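Long-range contacts in branched-chain-amino-acid aminotransferase (Pseudomonas sp. UW4, PDB 6JIF), which catalyses the pyridoxal-5'-phosphate-dependent transfer of amino groups between branched-chain amino acids and 2-oxo acids: residues A83-K87 and Q345-I349; V150-G154 and P163-F167; L275-L280 and K336-L341. One frame throughout, in Å; residues are numbered along the deposited sequence.

Interaction 1 of 3, residues A83-K87 and Q345-I349; sequences AYRCK and QTGDI
Gln345 lies against Tyr84 by a CH-pi contact: its CB sits over one face of the ring, 3.9 Å from the centroid and 20° off the ring normal. Beyond CG the glutamine chain runs extended, which carries the amide to the phenol end, with CD 3.4 Å from Tyr84 OH. The amide and ring planes are 24° apart. Tyr84 OH and Gln345 NE2 approach to 3.4 Å but at an angle too poor for a hydrogen bond. Thr346 CG2 adds an oblique touch at Tyr84 CD2. The polar links gather on Thr346 O. A CA-H...O contact reaches it from Cys86 CA at 3.5 Å, and a water bonded to it at 2.8 Å also accepts from Lys87 N (2.7 Å) and donates to Asp348 OD1, so one solvent molecule ties both backbones to the carboxylate. Lys87 NZ stays 4.2 Å from Asp348 OD1, beyond a salt bridge, while Asp348 OD2 is held by Tyr138. Gly347, with phi 87°, turns the chain out of its helix; a CB there would lie tight against Cys86 SG. The arrangement is a Schellman motif at the C-terminal end of helix 332-346, packed against the end of strand 76-85.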
ATOM      1  N   ALA B  83       4.852 -26.517  -0.496  1.00 15.96           N
ATOM      2  CA  ALA B  83       4.781 -27.928  -0.856  1.00 20.30           C
ATOM      3  C   ALA B  83       5.925 -28.621  -0.153  1.00 20.44           C
ATOM      4  O   ALA B  83       6.976 -28.013   0.024  1.00 20.02           O
ATOM      5  CB  ALA B  83       4.885 -28.161  -2.367  1.00 18.83           C
ATOM      6  N   TYR B  84       5.675 -29.847   0.308  1.00 20.59           N
ATOM      7  CA  TYR B  84       6.587 -30.644   1.120  1.00 18.21           C
ATOM      8  C   TYR B  84       6.787 -32.028   0.500  1.00 22.90           C
ATOM      9  O   TYR B  84       5.820 -32.663   0.047  1.00 18.67           O
ATOM     10  CB  TYR B  84       6.032 -30.806   2.526  1.00 19.24           C
ATOM     11  CG  TYR B  84       5.661 -29.536   3.226  1.00 21.16           C
ATOM     12  CD1 TYR B  84       4.399 -28.942   3.033  1.00 22.32           C
ATOM     13  CD2 TYR B  84       6.535 -28.920   4.089  1.00 22.71           C
ATOM     14  CE1 TYR B  84       4.048 -27.774   3.685  1.00 25.67           C
ATOM     15  CE2 TYR B  84       6.180 -27.759   4.753  1.00 17.66           C
ATOM     16  CZ  TYR B  84       4.942 -27.189   4.540  1.00 23.72           C
ATOM     17  OH  TYR B  84       4.582 -26.022   5.175  1.00 23.93           O
ATOM     18  N   ARG B  85       8.037 -32.525   0.503  1.00 20.07           N
ATOM     19  CA  ARG B  85       8.277 -33.916   0.146  1.00 23.47           C
ATOM     20  C   ARG B  85       7.893 -34.821   1.322  1.00 26.81           C
ATOM     21  O   ARG B  85       8.333 -34.615   2.464  1.00 19.98           O
ATOM     22  CB  ARG B  85       9.740 -34.128  -0.242  1.00 23.45           C
ATOM     23  CG  ARG B  85      10.066 -35.520  -0.597  1.00 23.57           C
ATOM     24  CD  ARG B  85       9.413 -35.929  -1.918  1.00 21.19           C
ATOM     25  NE  ARG B  85      10.081 -35.245  -3.028  1.00 23.88           N
ATOM     26  CZ  ARG B  85       9.740 -35.348  -4.303  1.00 21.75           C
ATOM     27  NH1 ARG B  85       8.729 -36.132  -4.649  1.00 25.03           N
ATOM     28  NH2 ARG B  85      10.432 -34.688  -5.237  1.00 25.35           N
ATOM     29  N   CYS B  86       7.036 -35.793   1.054  1.00 19.93           N
ATOM     30  CA  CYS B  86       6.674 -36.750   2.088  1.00 20.51           C
ATOM     31  C   CYS B  86       7.724 -37.881   2.198  1.00 22.71           C
ATOM     32  O   CYS B  86       8.476 -38.176   1.261  1.00 26.78           O
ATOM     33  CB  CYS B  86       5.323 -37.374   1.760  1.00 21.32           C
ATOM     34  SG  CYS B  86       4.025 -36.230   1.640  1.00 26.36           S
ATOM     35  N   LYS B  87       7.731 -38.549   3.346  1.00 22.20           N
ATOM     36  CA  LYS B  87       8.664 -39.661   3.514  1.00 23.30           C
ATOM     37  C   LYS B  87       8.440 -40.733   2.471  1.00 29.02           C
ATOM     38  O   LYS B  87       9.381 -41.455   2.102  1.00 30.51           O
ATOM     39  CB  LYS B  87       8.500 -40.280   4.903  1.00 26.84           C
ATOM     40  CG  LYS B  87       9.653 -41.163   5.292  1.00 33.07           C
ATOM     41  CD  LYS B  87       9.744 -41.370   6.780  1.00 34.14           C
ATOM     42  CE  LYS B  87       8.413 -41.581   7.424  1.00 35.22           C
ATOM     43  NZ  LYS B  87       8.613 -41.968   8.891  1.00 42.95           N
ATOM     44  N   GLN B 345       1.611 -31.281   7.719  1.00 18.29           N
ATOM     45  CA  GLN B 345       2.172 -30.705   6.492  1.00 19.29           C
ATOM     46  C   GLN B 345       3.036 -31.724   5.739  1.00 21.17           C
ATOM     47  O   GLN B 345       2.906 -31.873   4.509  1.00 19.78           O
ATOM     48  CB  GLN B 345       2.962 -29.427   6.833  1.00 15.26           C
ATOM     49  CG  GLN B 345       2.095 -28.303   7.249  1.00 21.37           C
ATOM     50  CD  GLN B 345       2.885 -27.156   7.844  1.00 25.91           C
ATOM     51  OE1 GLN B 345       3.983 -27.346   8.390  1.00 23.05           O
ATOM     52  NE2 GLN B 345       2.323 -25.963   7.760  1.00 30.42           N
ATOM     53  N   THR B 346       3.873 -32.496   6.453  1.00 21.93           N
ATOM     54  CA  THR B 346       4.785 -33.417   5.788  1.00 16.08           C
ATOM     55  C   THR B 346       4.250 -34.829   5.552  1.00 19.10           C
ATOM     56  O   THR B 346       4.975 -35.642   4.976  1.00 24.82           O
ATOM     57  CB  THR B 346       6.099 -33.528   6.584  1.00 22.98           C
ATOM     58  OG1 THR B 346       5.822 -34.038   7.898  1.00 20.22           O
ATOM     59  CG2 THR B 346       6.691 -32.165   6.698  1.00 25.09           C
ATOM     60  N   GLY B 347       3.039 -35.167   6.004  1.00 18.36           N
ATOM     61  CA  GLY B 347       2.529 -36.537   5.826  1.00 16.75           C
ATOM     62  C   GLY B 347       2.899 -37.540   6.899  1.00 17.45           C
ATOM     63  O   GLY B 347       2.578 -38.751   6.735  1.00 22.84           O
ATOM     64  N   ASP B 348       3.550 -37.110   7.979  1.00 19.89           N
ATOM     65  CA  ASP B 348       3.814 -38.002   9.110  1.00 19.55           C
ATOM     66  C   ASP B 348       2.595 -38.214   9.997  1.00 19.82           C
ATOM     67  O   ASP B 348       2.519 -39.216  10.730  1.00 20.62           O
ATOM     68  CB  ASP B 348       4.982 -37.443   9.910  1.00 19.23           C
ATOM     69  CG  ASP B 348       6.265 -37.601   9.161  1.00 23.02           C
ATOM     70  OD1 ASP B 348       6.302 -38.482   8.261  1.00 28.68           O
ATOM     71  OD2 ASP B 348       7.223 -36.869   9.452  1.00 32.05           O
ATOM     72  N   ILE B 349       1.631 -37.308   9.930  1.00 16.54           N
ATOM     73  CA  ILE B 349       0.373 -37.388  10.675  1.00 16.51           C
ATOM     74  C   ILE B 349      -0.727 -37.210   9.638  1.00 18.15           C
ATOM     75  O   ILE B 349      -0.669 -36.279   8.828  1.00 20.78           O
ATOM     76  CB  ILE B 349       0.256 -36.288  11.756  1.00 20.07           C
ATOM     77  CG1 ILE B 349       1.309 -36.457  12.866  1.00 18.71           C
ATOM     78  CG2 ILE B 349      -1.194 -36.233  12.378  1.00 21.84           C
ATOM     79  CD1 ILE B 349       1.448 -35.201  13.810  1.00 19.65           C
TER
HETATM   80  O   HOH W   1       5.906 -38.239   5.365  1.00 25.46           O

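Interaction 2 of 3, residues V150-G154 and P163-F167; sequences VIGVG and PEFIF
The Phe165 ring meets Gly152 obliquely, its CD2 3.6 Å from Gly152 CA; the Phe165 side chain also packs on Phe46, Met112 and Pro113. The Phe167 ring takes Val150 CG2 in the same oblique manner, 3.6 Å from CD1. Val150 CG1 stands anti to N (chi1 179°), a torsion that sends CG2 to Phe167 and CG1 toward Phe165 CB. The side chains of Val150, Phe165 and Phe167 share one sheet face, where Val150 and Phe167 touch Met103 of helix 96-109. A leucine in place of Phe165 would probably lose the ring's contact with Gly152 CA and open a gap beside Met112 and Pro113. The strands form an antiparallel beta hairpin, their axes 152° apart, within the larger antiparallel sheet. Ile151 and Ile166 make one hydrogen-bonded pair: Ile151 N to Ile166 O is 2.9 Å, and both bonds of the pair lie in the carbonyl plane. In the next, Val153 N reaches Glu164 O at 2.9 Å, nearly straight at hydrogen (174°) but from above the Glu164 carbonyl plane. On the face of Ile151, Val153, Glu164 and Ile166, the two isoleucines run alongside each other, CG1 of Ile151 3.9 Å from CB of Ile166, while the Val153 and Ile166 side chains cross at about a right angle, CG1 meeting CD1.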
ATOM      1  N   VAL B 150      -1.263 -11.058  -7.812  1.00 17.65           N
ATOM      2  CA  VAL B 150      -2.028 -10.408  -8.863  1.00 15.39           C
ATOM      3  C   VAL B 150      -1.698  -8.909  -8.792  1.00 13.95           C
ATOM      4  O   VAL B 150      -1.637  -8.337  -7.698  1.00 16.39           O
ATOM      5  CB  VAL B 150      -3.535 -10.634  -8.702  1.00 12.52           C
ATOM      6  CG1 VAL B 150      -4.293  -9.903  -9.834  1.00 17.51           C
ATOM      7  CG2 VAL B 150      -3.847 -12.131  -8.746  1.00 21.29           C
ATOM      8  N   ILE B 151      -1.426  -8.299  -9.958  1.00 14.32           N
ATOM      9  CA  ILE B 151      -0.993  -6.902  -9.986  1.00 14.54           C
ATOM     10  C   ILE B 151      -1.676  -6.161 -11.148  1.00 18.91           C
ATOM     11  O   ILE B 151      -1.837  -6.729 -12.229  1.00 16.90           O
ATOM     12  CB  ILE B 151       0.541  -6.794 -10.108  1.00 19.18           C
ATOM     13  CG1 ILE B 151       1.075  -7.533 -11.318  1.00 13.89           C
ATOM     14  CG2 ILE B 151       1.249  -7.156  -8.799  1.00 16.50           C
ATOM     15  CD1 ILE B 151       2.472  -7.026 -11.659  1.00 18.33           C
ATOM     16  N   GLY B 152      -2.008  -4.879 -10.934  1.00 17.26           N
ATOM     17  CA  GLY B 152      -2.590  -4.029 -11.987  1.00 19.04           C
ATOM     18  C   GLY B 152      -1.506  -3.488 -12.899  1.00 17.49           C
ATOM     19  O   GLY B 152      -0.512  -2.925 -12.437  1.00 18.06           O
ATOM     20  N   VAL B 153      -1.692  -3.661 -14.202  1.00 16.04           N
ATOM     21  CA  VAL B 153      -0.701  -3.287 -15.205  1.00 23.14           C
ATOM     22  C   VAL B 153      -1.404  -2.631 -16.392  1.00 18.22           C
ATOM     23  O   VAL B 153      -2.636  -2.481 -16.431  1.00 20.87           O
ATOM     24  CB  VAL B 153       0.138  -4.502 -15.675  1.00 17.83           C
ATOM     25  CG1 VAL B 153       0.831  -5.240 -14.433  1.00 16.53           C
ATOM     26  CG2 VAL B 153      -0.700  -5.461 -16.463  1.00 21.60           C
ATOM     27  N   GLY B 154      -0.596  -2.252 -17.375  1.00 22.51           N
ATOM     28  CA  GLY B 154      -1.060  -1.502 -18.526  1.00 24.01           C
ATOM     29  C   GLY B 154      -0.923  -0.002 -18.288  1.00 22.14           C
ATOM     30  O   GLY B 154      -0.807   0.466 -17.158  1.00 25.33           O
ATOM     31  N   PRO B 163      -6.498  -1.228 -16.396  1.00 24.41           N
ATOM     32  CA  PRO B 163      -7.116  -1.859 -17.570  1.00 24.24           C
ATOM     33  C   PRO B 163      -6.671  -3.293 -17.818  1.00 29.93           C
ATOM     34  O   PRO B 163      -7.372  -3.987 -18.576  1.00 22.39           O
ATOM     35  CB  PRO B 163      -6.650  -0.966 -18.734  1.00 24.50           C
ATOM     36  CG  PRO B 163      -5.238  -0.585 -18.301  1.00 20.31           C
ATOM     37  CD  PRO B 163      -5.433  -0.305 -16.808  1.00 18.61           C
ATOM     38  N   GLU B 164      -5.508  -3.725 -17.305  1.00 23.34           N
ATOM     39  CA  GLU B 164      -5.032  -5.098 -17.488  1.00 19.82           C
ATOM     40  C   GLU B 164      -4.469  -5.588 -16.163  1.00 16.78           C
ATOM     41  O   GLU B 164      -4.119  -4.786 -15.286  1.00 18.11           O
ATOM     42  CB  GLU B 164      -3.904  -5.231 -18.545  1.00 26.17           C
ATOM     43  CG  GLU B 164      -4.217  -4.778 -19.932  1.00 41.10           C
ATOM     44  CD  GLU B 164      -2.947  -4.584 -20.767  1.00 48.66           C
ATOM     45  OE1 GLU B 164      -1.911  -5.220 -20.474  1.00 47.93           O
ATOM     46  OE2 GLU B 164      -2.988  -3.776 -21.720  1.00 53.78           O
ATOM     47  N   PHE B 165      -4.367  -6.910 -16.006  1.00 16.68           N
ATOM     48  CA  PHE B 165      -3.788  -7.452 -14.781  1.00 15.62           C
ATOM     49  C   PHE B 165      -2.887  -8.652 -15.108  1.00 17.89           C
ATOM     50  O   PHE B 165      -3.042  -9.298 -16.125  1.00 18.40           O
ATOM     51  CB  PHE B 165      -4.872  -7.853 -13.736  1.00 15.07           C
ATOM     52  CG  PHE B 165      -5.811  -6.746 -13.363  1.00 19.56           C
ATOM     53  CD1 PHE B 165      -6.903  -6.478 -14.158  1.00 17.91           C
ATOM     54  CD2 PHE B 165      -5.594  -6.012 -12.203  1.00 17.14           C
ATOM     55  CE1 PHE B 165      -7.762  -5.425 -13.844  1.00 21.80           C
ATOM     56  CE2 PHE B 165      -6.447  -4.959 -11.875  1.00 20.01           C
ATOM     57  CZ  PHE B 165      -7.531  -4.694 -12.684  1.00 20.87           C
ATOM     58  N   ILE B 166      -1.937  -8.931 -14.222  1.00 18.67           N
ATOM     59  CA  ILE B 166      -1.086 -10.112 -14.299  1.00 17.57           C
ATOM     60  C   ILE B 166      -1.336 -10.965 -13.062  1.00 14.42           C
ATOM     61  O   ILE B 166      -1.343 -10.459 -11.936  1.00 14.55           O
ATOM     62  CB  ILE B 166       0.407  -9.735 -14.419  1.00 16.69           C
ATOM     63  CG1 ILE B 166       0.696  -9.313 -15.852  1.00 17.93           C
ATOM     64  CG2 ILE B 166       1.330 -10.911 -13.983  1.00 18.46           C
ATOM     65  CD1 ILE B 166       2.076  -8.710 -16.036  1.00 21.03           C
ATOM     66  N   PHE B 167      -1.525 -12.278 -13.269  1.00 18.21           N
ATOM     67  CA  PHE B 167      -1.536 -13.275 -12.194  1.00 20.55           C
ATOM     68  C   PHE B 167      -0.298 -14.145 -12.415  1.00 14.28           C
ATOM     69  O   PHE B 167      -0.093 -14.660 -13.504  1.00 16.67           O
ATOM     70  CB  PHE B 167      -2.827 -14.106 -12.242  1.00 19.24           C
ATOM     71  CG  PHE B 167      -2.792 -15.295 -11.335  1.00 15.03           C
ATOM     72  CD1 PHE B 167      -2.328 -15.157 -10.031  1.00 13.31           C
ATOM     73  CD2 PHE B 167      -3.185 -16.541 -11.794  1.00 23.45           C
ATOM     74  CE1 PHE B 167      -2.262 -16.270  -9.172  1.00 19.90           C
ATOM     75  CE2 PHE B 167      -3.139 -17.670 -10.953  1.00 23.74           C
ATOM     76  CZ  PHE B 167      -2.703 -17.549  -9.658  1.00 18.00           C
TER

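Interaction 3 of 3, residues L275-L280 and K336-L341; sequences LAKTRL and KLYKEL
Two helices meet here near the C-terminal end of helix 267-278: its last turn and the residues that follow, Arg279 and Leu280, pack on the side of helix 332-346. Leucines form the apolar part. Leu280 CD1 touches Leu337 CD2 at 3.6 Å, the two side chains crossing at a slant, while its other branch, CD2, lies 4.0 Å from Lys336 CG as leucine and lysine run antiparallel alongside each other. Leu275 CD1 meets Leu341 CD1 at 3.9 Å, nearly at right angles, and the same methyl also touches Glu340 CG. Leu341 in turn packs on Thr268 and Leu272 of the first helix.

Glu340 joins the apolar and polar parts. Its CG stands anti to N (chi1 -176°), directed at Leu275, and the bend at chi2 (71°) swings the carboxylate toward Arg279, whose CB is 3.5 Å from OE2. The ion pair itself is long, NH1 to OE2 3.8 Å, with guanidinium and carboxylate planes 83° apart, so it lacks the flat paired geometry of a bidentate bridge. A water spans the charges, donating to Glu340 OE2 at 2.5 Å and accepting from Arg279 NH1; that nitrogen also donates to the carbonyl of Glu350. A second water donates to Leu280 O and has a weak bond from Lys336 NZ. Within the first segment, Leu275 O accepts from both Arg279 N and Leu280 N, at 2.8 and 2.9 Å, bonds at the helix end that are consistent with a fixed placing of Leu280. The result is a helix-helix contact, a leucine-lined interface with a water-bridged charged edge, joining two helices of the domain that carries the mixed sheet.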
ATOM      1  N   LEU B 275      -6.713 -27.812  14.341  1.00 15.49           N
ATOM      2  CA  LEU B 275      -6.020 -28.945  14.952  1.00 18.60           C
ATOM      3  C   LEU B 275      -6.195 -28.922  16.460  1.00 17.76           C
ATOM      4  O   LEU B 275      -6.377 -29.962  17.076  1.00 18.45           O
ATOM      5  CB  LEU B 275      -4.535 -28.956  14.594  1.00 15.19           C
ATOM      6  CG  LEU B 275      -4.251 -29.267  13.120  1.00 18.24           C
ATOM      7  CD1 LEU B 275      -2.785 -28.917  12.848  1.00 20.23           C
ATOM      8  CD2 LEU B 275      -4.560 -30.741  12.764  1.00 17.16           C
ATOM      9  N   ALA B 276      -6.152 -27.727  17.063  1.00 17.21           N
ATOM     10  CA  ALA B 276      -6.391 -27.599  18.489  1.00 17.80           C
ATOM     11  C   ALA B 276      -7.749 -28.172  18.852  1.00 18.40           C
ATOM     12  O   ALA B 276      -7.872 -28.927  19.813  1.00 19.81           O
ATOM     13  CB  ALA B 276      -6.321 -26.098  18.897  1.00 16.24           C
ATOM     14  N   LYS B 277      -8.794 -27.812  18.085  1.00 19.00           N
ATOM     15  CA  LYS B 277     -10.146 -28.246  18.426  1.00 23.21           C
ATOM     16  C   LYS B 277     -10.376 -29.712  18.122  1.00 22.99           C
ATOM     17  O   LYS B 277     -11.030 -30.412  18.905  1.00 19.69           O
ATOM     18  CB  LYS B 277     -11.177 -27.419  17.676  1.00 22.16           C
ATOM     19  CG  LYS B 277     -11.392 -26.039  18.231  1.00 21.94           C
ATOM     20  CD  LYS B 277     -12.622 -25.420  17.457  1.00 28.50           C
ATOM     21  CE  LYS B 277     -12.600 -23.880  17.407  1.00 34.17           C
ATOM     22  NZ  LYS B 277     -13.563 -23.361  16.371  1.00 32.57           N
ATOM     23  N   THR B 278      -9.946 -30.177  16.949  1.00 19.78           N
ATOM     24  CA  THR B 278     -10.350 -31.495  16.488  1.00 17.34           C
ATOM     25  C   THR B 278      -9.287 -32.574  16.681  1.00 19.28           C
ATOM     26  O   THR B 278      -9.599 -33.760  16.493  1.00 17.31           O
ATOM     27  CB  THR B 278     -10.757 -31.450  15.014  1.00 21.29           C
ATOM     28  OG1 THR B 278      -9.592 -31.199  14.224  1.00 18.66           O
ATOM     29  CG2 THR B 278     -11.724 -30.286  14.808  1.00 21.11           C
ATOM     30  N   ARG B 279      -8.038 -32.211  16.958  1.00 15.84           N
ATOM     31  CA  ARG B 279      -7.012 -33.230  17.140  1.00 16.03           C
ATOM     32  C   ARG B 279      -6.316 -33.192  18.494  1.00 17.67           C
ATOM     33  O   ARG B 279      -5.780 -34.228  18.930  1.00 18.83           O
ATOM     34  CB  ARG B 279      -5.969 -33.154  15.992  1.00 16.78           C
ATOM     35  CG  ARG B 279      -6.529 -33.594  14.608  1.00 16.24           C
ATOM     36  CD  ARG B 279      -6.817 -35.066  14.574  1.00 20.90           C
ATOM     37  NE  ARG B 279      -7.196 -35.433  13.201  1.00 20.45           N
ATOM     38  CZ  ARG B 279      -6.322 -35.731  12.240  1.00 23.06           C
ATOM     39  NH1 ARG B 279      -5.035 -35.740  12.500  1.00 19.40           N
ATOM     40  NH2 ARG B 279      -6.755 -36.035  11.006  1.00 22.00           N
ATOM     41  N   LEU B 280      -6.225 -32.024  19.143  1.00 16.45           N
ATOM     42  CA  LEU B 280      -5.463 -31.904  20.385  1.00 15.75           C
ATOM     43  C   LEU B 280      -6.324 -31.762  21.630  1.00 20.78           C
ATOM     44  O   LEU B 280      -5.769 -31.588  22.715  1.00 21.99           O
ATOM     45  CB  LEU B 280      -4.521 -30.694  20.302  1.00 14.88           C
ATOM     46  CG  LEU B 280      -3.598 -30.871  19.106  1.00 21.95           C
ATOM     47  CD1 LEU B 280      -2.876 -29.617  18.749  1.00 18.70           C
ATOM     48  CD2 LEU B 280      -2.607 -32.021  19.461  1.00 23.63           C
ATOM     49  N   LYS B 336       3.822 -28.969  21.201  1.00 15.39           N
ATOM     50  CA  LYS B 336       2.822 -29.936  20.745  1.00 15.95           C
ATOM     51  C   LYS B 336       2.093 -29.430  19.499  1.00 17.96           C
ATOM     52  O   LYS B 336       1.882 -30.197  18.546  1.00 16.97           O
ATOM     53  CB  LYS B 336       1.853 -30.230  21.897  1.00 21.12           C
ATOM     54  CG  LYS B 336       0.744 -31.234  21.577  1.00 27.23           C
ATOM     55  CD  LYS B 336      -0.147 -31.531  22.817  1.00 34.43           C
ATOM     56  CE  LYS B 336      -0.875 -30.260  23.339  1.00 38.93           C
ATOM     57  NZ  LYS B 336      -1.805 -30.544  24.501  1.00 40.88           N
ATOM     58  N   LEU B 337       1.731 -28.146  19.479  1.00 13.52           N
ATOM     59  CA  LEU B 337       1.121 -27.540  18.294  1.00 18.37           C
ATOM     60  C   LEU B 337       2.066 -27.589  17.098  1.00 17.80           C
ATOM     61  O   LEU B 337       1.663 -27.865  15.977  1.00 16.73           O
ATOM     62  CB  LEU B 337       0.742 -26.087  18.587  1.00 14.53           C
ATOM     63  CG  LEU B 337      -0.450 -25.883  19.520  1.00 17.25           C
ATOM     64  CD1 LEU B 337      -0.471 -24.444  20.062  1.00 16.53           C
ATOM     65  CD2 LEU B 337      -1.752 -26.161  18.784  1.00 17.25           C
ATOM     66  N   TYR B 338       3.320 -27.231  17.305  1.00 15.51           N
ATOM     67  CA  TYR B 338       4.264 -27.284  16.199  1.00 17.46           C
ATOM     68  C   TYR B 338       4.422 -28.718  15.673  1.00 12.87           C
ATOM     69  O   TYR B 338       4.462 -28.948  14.454  1.00 16.23           O
ATOM     70  CB  TYR B 338       5.594 -26.749  16.688  1.00 17.47           C
ATOM     71  CG  TYR B 338       6.663 -26.777  15.660  1.00 17.31           C
ATOM     72  CD1 TYR B 338       6.760 -25.751  14.741  1.00 18.71           C
ATOM     73  CD2 TYR B 338       7.604 -27.817  15.632  1.00 18.39           C
ATOM     74  CE1 TYR B 338       7.751 -25.747  13.809  1.00 25.49           C
ATOM     75  CE2 TYR B 338       8.615 -27.831  14.679  1.00 21.04           C
ATOM     76  CZ  TYR B 338       8.684 -26.787  13.776  1.00 26.85           C
ATOM     77  OH  TYR B 338       9.667 -26.782  12.808  1.00 25.57           O
ATOM     78  N   LYS B 339       4.497 -29.679  16.579  1.00 14.95           N
ATOM     79  CA  LYS B 339       4.634 -31.087  16.177  1.00 13.91           C
ATOM     80  C   LYS B 339       3.439 -31.508  15.328  1.00 16.49           C
ATOM     81  O   LYS B 339       3.596 -32.131  14.273  1.00 18.96           O
ATOM     82  CB  LYS B 339       4.747 -31.971  17.400  1.00 14.52           C
ATOM     83  CG  LYS B 339       4.898 -33.475  17.001  1.00 30.31           C
ATOM     84  CD  LYS B 339       5.317 -34.383  18.164  1.00 30.03           C
ATOM     85  CE  LYS B 339       4.120 -34.876  18.962  1.00 38.29           C
ATOM     86  NZ  LYS B 339       4.247 -34.574  20.454  1.00 45.73           N
ATOM     87  N   GLU B 340       2.235 -31.151  15.777  1.00 20.95           N
ATOM     88  CA  GLU B 340       1.026 -31.576  15.073  1.00 20.41           C
ATOM     89  C   GLU B 340       0.956 -30.950  13.679  1.00 17.42           C
ATOM     90  O   GLU B 340       0.680 -31.640  12.665  1.00 17.28           O
ATOM     91  CB  GLU B 340      -0.204 -31.208  15.911  1.00 16.59           C
ATOM     92  CG  GLU B 340      -1.535 -31.691  15.315  1.00 22.46           C
ATOM     93  CD  GLU B 340      -1.729 -33.235  15.386  1.00 25.70           C
ATOM     94  OE1 GLU B 340      -0.953 -33.954  16.076  1.00 25.15           O
ATOM     95  OE2 GLU B 340      -2.739 -33.755  14.798  1.00 28.82           O
ATOM     96  N   LEU B 341       1.228 -29.653  13.604  1.00 16.61           N
ATOM     97  CA  LEU B 341       1.074 -28.934  12.349  1.00 16.42           C
ATOM     98  C   LEU B 341       2.130 -29.365  11.338  1.00 17.71           C
ATOM     99  O   LEU B 341       1.809 -29.650  10.178  1.00 18.63           O
ATOM    100  CB  LEU B 341       1.135 -27.423  12.596  1.00 11.99           C
ATOM    101  CG  LEU B 341       1.008 -26.695  11.230  1.00 20.14           C
ATOM    102  CD1 LEU B 341      -0.297 -27.120  10.442  1.00 16.99           C
ATOM    103  CD2 LEU B 341       1.028 -25.178  11.413  1.00 28.07           C
TER
HETATM  104  O   HOH W   2      -3.579 -36.080  15.290  1.00 21.62           O
HETATM  105  O   HOH W   3      -3.564 -33.094  23.315  1.00 28.22           O

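How the interactions relate
Interactions 1 and 3 share helix 332-346: residues 336-341 pack on helix 267-278 and the residues that follow it, and the end of the same helix meets strand 76-85 and the residues just after. Their centres are 15 Å apart and they touch, Ile349 CD1 lying 3.5 Å from Glu340 OE1 and Ile349 CG2 3.9 Å from Arg279 NH1. Interaction 2 is remote, with its centre 34 Å from interaction 1 and 39 Å from interaction 3, but strand 143-153 neighbours strand 76-85, so interactions 1 and 2 reach one antiparallel sheet. The side chains of Gln345 and Leu341 are each about 8 Å from the bound pyridoxal-5'-phosphate, so interactions 1 and 3 lie near, though not in, its pocket, which includes Thr268.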